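Local coordinates for protein ATP-dependent DNA helicase PIF1 (Candida albicans, PDB 7OTJ) that probably couples ATP hydrolysis to 5'-3' translocation on DNA, unwinding duplexes and G-quadruplexes to maintain nuclear and mitochondrial genome stability, at residues 86-91 with 121-126; 132-137 with 173-178. One frame throughout, in Å; residues are numbered along the deposited sequence.

In the fold
Both contacts lie in the PIF1-like helicase region, whose parallel sheet belongs to the P-loop NTPase class, and both sit away from the nucleotide pocket. From the N terminus, contact 1 comes first: 86-91, at the end of helix 81-90, meets 121-126 on helix 114-128, closing a mostly helical connection that includes strand 103-107. The chain then enters contact 2, where 132-137, just ahead of strand 138-143, meets 173-178 on the short helix 174-179. The two closures are in series, neither nested nor crossed, with centres about 15 Å apart. Helix 114-128 joins them: one side faces helix 81-90, while Asn121 and Lys125 reach the segments of contact 2.

Contact 1 (86-91 with 121-126); sequences KKIKRN and NEIAKN
Asn126, which meets Lys89 across this contact, is fixed at its backbone by the helical bond from Asn126 N to Glu122 O, 3.0 Å long. Its side chain leaves with CG anti to the backbone N (chi1 -170°), and this presents the amide to the facing helix. The lysine crosses it at about a right angle, extended beyond CG, and Lys89 NZ stops 3.9 Å from Asn126 ND2. As modelled, both facing atoms are nitrogens and no hydrogen bond is formed; Asn126 OD1 is farther away, 5.6 Å from Lys89 NZ. The apolar half of the contact is one methyl pair, Ile88 CD1 against Ile123 CG2 at 4.0 Å, the two chains meeting obliquely. The CA atoms of Ile88 and Ile123, the nearest across the segments, are 9.0 Å apart, and no backbone atom of 86-91 or 121-126 takes part in the contact between them. Phe74, from a loop, and Trp98, from helix 92-100, pack on both isoleucines, making the pair part of a larger apolar cluster. With 115 Å² buried and no polar bond across, cohesion probably comes largely from the isoleucine pair and the aromatic side chains around it, while the lysine and asparagine ends lie along the exposed border.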
loop_
_atom_site.group_PDB
_atom_site.type_symbol
_atom_site.label_atom_id
_atom_site.label_comp_id
_atom_site.label_asym_id
_atom_site.label_seq_id
_atom_site.Cartn_x
_atom_site.Cartn_y
_atom_site.Cartn_z
ATOM N N LYS A 86 11.134 -21.210 13.026
ATOM C CA LYS A 86 11.402 -22.408 12.237
ATOM C C LYS A 86 10.936 -22.233 10.796
ATOM O O LYS A 86 11.632 -22.640 9.859
ATOM C CB LYS A 86 10.740 -23.634 12.877
ATOM C CG LYS A 86 11.178 -23.923 14.311
ATOM C CD LYS A 86 10.948 -25.386 14.699
ATOM C CE LYS A 86 9.507 -25.820 14.479
ATOM N NZ LYS A 86 8.547 -24.963 15.228
ATOM N N LYS A 87 9.768 -21.615 10.600
ATOM C CA LYS A 87 9.268 -21.383 9.247
ATOM C C LYS A 87 10.229 -20.506 8.456
ATOM O O LYS A 87 10.544 -20.798 7.297
ATOM C CB LYS A 87 7.877 -20.748 9.294
ATOM C CG LYS A 87 7.279 -20.485 7.920
ATOM C CD LYS A 87 5.904 -19.852 8.030
ATOM C CE LYS A 87 5.278 -19.666 6.656
ATOM N NZ LYS A 87 3.897 -19.124 6.738
ATOM N N ILE A 88 10.695 -19.413 9.063
ATOM C CA ILE A 88 11.618 -18.521 8.374
ATOM C C ILE A 88 12.936 -19.222 8.085
ATOM O O ILE A 88 13.567 -18.971 7.050
ATOM C CB ILE A 88 11.810 -17.236 9.199
ATOM C CG1 ILE A 88 10.479 -16.482 9.273
ATOM C CG2 ILE A 88 12.906 -16.362 8.602
ATOM C CD1 ILE A 88 10.495 -15.275 10.166
ATOM N N LYS A 89 13.362 -20.132 8.965
ATOM C CA LYS A 89 14.613 -20.841 8.724
ATOM C C LYS A 89 14.493 -21.835 7.575
ATOM O O LYS A 89 15.501 -22.167 6.938
ATOM C CB LYS A 89 15.070 -21.557 9.997
ATOM C CG LYS A 89 15.691 -20.631 11.031
ATOM C CD LYS A 89 16.213 -21.391 12.237
ATOM C CE LYS A 89 16.840 -20.449 13.254
ATOM N NZ LYS A 89 17.382 -21.174 14.439
ATOM N N ARG A 90 13.279 -22.320 7.293
ATOM C CA ARG A 90 13.079 -23.188 6.134
ATOM C C ARG A 90 13.146 -22.407 4.827
ATOM O O ARG A 90 13.580 -22.950 3.804
ATOM C CB ARG A 90 11.749 -23.934 6.247
ATOM C CG ARG A 90 11.692 -24.983 7.358
ATOM C CD ARG A 90 10.435 -25.840 7.235
ATOM N NE ARG A 90 9.209 -25.047 7.263
ATOM C CZ ARG A 90 8.468 -24.846 8.344
ATOM N NH1 ARG A 90 8.801 -25.365 9.517
ATOM N NH2 ARG A 90 7.360 -24.118 8.246
ATOM N N ASN A 91 12.677 -21.161 4.829
ATOM C CA ASN A 91 12.789 -20.261 3.681
ATOM C C ASN A 91 14.208 -19.705 3.673
ATOM O O ASN A 91 14.492 -18.655 4.256
ATOM C CB ASN A 91 11.749 -19.149 3.776
ATOM C CG ASN A 91 11.682 -18.287 2.522
ATOM O OD1 ASN A 91 12.550 -18.358 1.651
ATOM N ND2 ASN A 91 10.647 -17.459 2.435
ATOM N N ASN A 121 10.916 -8.256 16.405
ATOM C CA ASN A 121 12.063 -7.964 17.257
ATOM C C ASN A 121 12.729 -9.247 17.747
ATOM O O ASN A 121 13.944 -9.425 17.600
ATOM C CB ASN A 121 11.625 -7.095 18.433
ATOM C CG ASN A 121 12.800 -6.517 19.196
ATOM O OD1 ASN A 121 13.920 -6.461 18.683
ATOM N ND2 ASN A 121 12.552 -6.075 20.425
ATOM N N GLU A 122 11.935 -10.163 18.313
ATOM C CA GLU A 122 12.474 -11.422 18.819
ATOM C C GLU A 122 13.077 -12.255 17.698
ATOM O O GLU A 122 14.099 -12.921 17.893
ATOM C CB GLU A 122 11.384 -12.210 19.547
ATOM C CG GLU A 122 10.814 -11.490 20.773
ATOM C CD GLU A 122 9.866 -12.356 21.598
ATOM O OE1 GLU A 122 9.189 -11.800 22.489
ATOM O OE2 GLU A 122 9.800 -13.584 21.366
ATOM N N ILE A 123 12.463 -12.227 16.515
ATOM C CA ILE A 123 12.962 -13.030 15.404
ATOM C C ILE A 123 14.281 -12.464 14.903
ATOM O O ILE A 123 15.220 -13.212 14.605
ATOM C CB ILE A 123 11.910 -13.106 14.279
ATOM C CG1 ILE A 123 10.952 -14.267 14.535
ATOM C CG2 ILE A 123 12.569 -13.275 12.920
ATOM C CD1 ILE A 123 9.504 -13.884 14.591
ATOM N N ALA A 124 14.376 -11.136 14.824
ATOM C CA ALA A 124 15.629 -10.495 14.447
ATOM C C ALA A 124 16.769 -10.938 15.356
ATOM O O ALA A 124 17.829 -11.361 14.878
ATOM C CB ALA A 124 15.466 -8.977 14.495
ATOM N N LYS A 125 16.569 -10.849 16.672
ATOM C CA LYS A 125 17.609 -11.250 17.611
ATOM C C LYS A 125 17.986 -12.715 17.428
ATOM O O LYS A 125 19.171 -13.057 17.363
ATOM C CB LYS A 125 17.157 -10.974 19.045
ATOM C CG LYS A 125 16.904 -9.497 19.331
ATOM C CD LYS A 125 16.331 -9.277 20.721
ATOM C CE LYS A 125 16.045 -7.806 20.961
ATOM N NZ LYS A 125 15.545 -7.556 22.337
ATOM N N ASN A 126 16.986 -13.593 17.329
ATOM C CA ASN A 126 17.262 -15.027 17.285
ATOM C C ASN A 126 18.034 -15.409 16.029
ATOM O O ASN A 126 19.100 -16.030 16.108
ATOM C CB ASN A 126 15.957 -15.815 17.363
ATOM C CG ASN A 126 16.189 -17.295 17.562
ATOM O OD1 ASN A 126 16.191 -17.784 18.692
ATOM N ND2 ASN A 126 16.397 -18.019 16.467
#

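Contact 2 (132-137 with 173-178); sequences RPFGGI and SSAWKE
This is a loop-on-helix contact between the loop after helix 114-128 and helix 174-179: the 132-137 turn packs against this short helix, burying 163 Å² without a hydrogen bond between the segments. Pro133 and Glu178 bury the larger share. CG and CB of the proline ring lie against the carbonyl oxygen of Glu178, with Pro133 CG 3.4 Å from Glu178 O, and the CA atoms of these residues, 6.3 Å apart, are the nearest across the segments. Phe134 and Ala175 add a smaller apolar touch, made through Phe134 CE1, which reaches Ala175 CB at 4.3 Å.

The loop is wound tightly by successive bonds three residues back, beginning with Gly135 N to Arg132 O at 2.8 Å, and Phe134, Gly135 and Gly136 all have positive phi, which makes a short left-handed turn. In the RecA-like parallel sheet of a P-loop NTPase, this turn feeds strand 138-143, whereas helix 174-179 precedes 182-186, one of the two edge strands; the contact therefore joins two approaches to the sheet. Ser173 is the N-cap of that helix, with Trp176 N donating to Ser173 OG at 2.9 Å and an N-H...O angle of 159°.

Glu178 has CG between its backbone N and carbonyl carbon (chi1 79°), and the extended chain brings OE2 within 4.1 Å of Pro133 CA. OE2 accepts a hydrogen bond from Asn121 ND2 and is in a salt bridge with Lys125 NZ. The oxygen of the same amide, Asn121 OD1, accepts from Phe134 N, so a single side chain on helix 114-128 is bonded to both segments.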
loop_
_atom_site.group_PDB
_atom_site.type_symbol
_atom_site.label_atom_id
_atom_site.label_comp_id
_atom_site.label_asym_id
_atom_site.label_seq_id
_atom_site.Cartn_x
_atom_site.Cartn_y
_atom_site.Cartn_z
ATOM N N ARG A 132 21.209 -7.085 20.483
ATOM C CA ARG A 132 20.877 -5.678 20.335
ATOM C C ARG A 132 19.410 -5.529 19.943
ATOM O O ARG A 132 18.782 -6.483 19.468
ATOM C CB ARG A 132 21.759 -5.022 19.275
ATOM C CG ARG A 132 23.231 -4.923 19.628
ATOM C CD ARG A 132 23.497 -3.855 20.671
ATOM N NE ARG A 132 24.879 -3.396 20.612
ATOM C CZ ARG A 132 25.894 -3.989 21.225
ATOM N NH1 ARG A 132 25.716 -5.067 21.971
ATOM N NH2 ARG A 132 27.118 -3.487 21.086
ATOM N N PRO A 133 18.839 -4.341 20.145
ATOM C CA PRO A 133 17.498 -4.070 19.619
ATOM C C PRO A 133 17.409 -4.420 18.143
ATOM O O PRO A 133 18.281 -4.065 17.347
ATOM C CB PRO A 133 17.330 -2.570 19.859
ATOM C CG PRO A 133 18.159 -2.306 21.069
ATOM C CD PRO A 133 19.330 -3.240 20.994
ATOM N N PHE A 134 16.364 -5.170 17.793
ATOM C CA PHE A 134 16.158 -5.667 16.436
ATOM C C PHE A 134 17.388 -6.403 15.913
ATOM O O PHE A 134 17.670 -6.392 14.711
ATOM C CB PHE A 134 15.738 -4.537 15.493
ATOM C CG PHE A 134 14.262 -4.516 15.224
ATOM C CD1 PHE A 134 13.398 -3.850 16.075
ATOM C CD2 PHE A 134 13.736 -5.205 14.145
ATOM C CE1 PHE A 134 12.036 -3.854 15.842
ATOM C CE2 PHE A 134 12.378 -5.212 13.905
ATOM C CZ PHE A 134 11.522 -4.535 14.757
ATOM N N GLY A 135 18.111 -7.070 16.813
ATOM C CA GLY A 135 19.275 -7.841 16.407
ATOM C C GLY A 135 20.317 -7.028 15.675
ATOM O O GLY A 135 20.964 -7.542 14.756
ATOM N N GLY A 136 20.463 -5.753 16.031
ATOM C CA GLY A 136 21.444 -4.870 15.434
ATOM C C GLY A 136 20.972 -4.132 14.199
ATOM O O GLY A 136 21.669 -3.217 13.739
ATOM N N ILE A 137 19.805 -4.486 13.657
ATOM C CA ILE A 137 19.283 -3.816 12.471
ATOM C C ILE A 137 18.879 -2.395 12.831
ATOM O O ILE A 137 18.244 -2.159 13.865
ATOM C CB ILE A 137 18.101 -4.601 11.884
ATOM C CG1 ILE A 137 18.560 -5.997 11.445
ATOM C CG2 ILE A 137 17.471 -3.824 10.739
ATOM C CD1 ILE A 137 17.430 -6.936 11.068
ATOM N N SER A 173 4.568 -1.097 21.757
ATOM C CA SER A 173 5.314 -2.340 21.866
ATOM C C SER A 173 6.615 -2.136 22.632
ATOM O O SER A 173 7.240 -1.071 22.582
ATOM C CB SER A 173 5.606 -2.913 20.479
ATOM O OG SER A 173 6.534 -2.118 19.765
ATOM N N SER A 174 7.034 -3.188 23.335
ATOM C CA SER A 174 8.357 -3.166 23.941
ATOM C C SER A 174 9.435 -3.021 22.877
ATOM O O SER A 174 10.444 -2.345 23.107
ATOM C CB SER A 174 8.578 -4.436 24.762
ATOM O OG SER A 174 9.852 -4.427 25.371
ATOM N N ALA A 175 9.208 -3.590 21.688
ATOM C CA ALA A 175 10.170 -3.456 20.599
ATOM C C ALA A 175 10.395 -1.993 20.253
ATOM O O ALA A 175 11.538 -1.535 20.144
ATOM C CB ALA A 175 9.685 -4.228 19.373
ATOM N N TRP A 176 9.305 -1.241 20.085
ATOM C CA TRP A 176 9.411 0.175 19.753
ATOM C C TRP A 176 10.227 0.928 20.796
ATOM O O TRP A 176 11.129 1.703 20.455
ATOM C CB TRP A 176 8.011 0.774 19.639
ATOM C CG TRP A 176 7.964 2.206 19.245
ATOM C CD1 TRP A 176 8.123 3.290 20.059
ATOM C CD2 TRP A 176 7.709 2.721 17.933
ATOM N NE1 TRP A 176 7.998 4.454 19.327
ATOM C CE2 TRP A 176 7.741 4.127 18.020
ATOM C CE3 TRP A 176 7.460 2.128 16.690
ATOM C CZ2 TRP A 176 7.537 4.942 16.916
ATOM C CZ3 TRP A 176 7.255 2.943 15.595
ATOM C CH2 TRP A 176 7.295 4.332 15.715
ATOM N N LYS A 177 9.932 0.702 22.077
ATOM C CA LYS A 177 10.521 1.528 23.124
ATOM C C LYS A 177 12.017 1.285 23.279
ATOM O O LYS A 177 12.756 2.205 23.643
ATOM C CB LYS A 177 9.793 1.286 24.445
ATOM C CG LYS A 177 8.306 1.546 24.355
ATOM C CD LYS A 177 7.609 1.346 25.690
ATOM C CE LYS A 177 6.106 1.569 25.561
ATOM N NZ LYS A 177 5.390 1.317 26.840
ATOM N N GLU A 178 12.485 0.068 23.015
ATOM C CA GLU A 178 13.905 -0.217 23.152
ATOM C C GLU A 178 14.694 0.053 21.874
ATOM O O GLU A 178 15.921 0.167 21.941
ATOM C CB GLU A 178 14.116 -1.668 23.604
ATOM C CG GLU A 178 13.981 -2.685 22.502
ATOM C CD GLU A 178 14.379 -4.071 22.945
ATOM O OE1 GLU A 178 14.732 -4.245 24.132
ATOM O OE2 GLU A 178 14.344 -4.991 22.103
#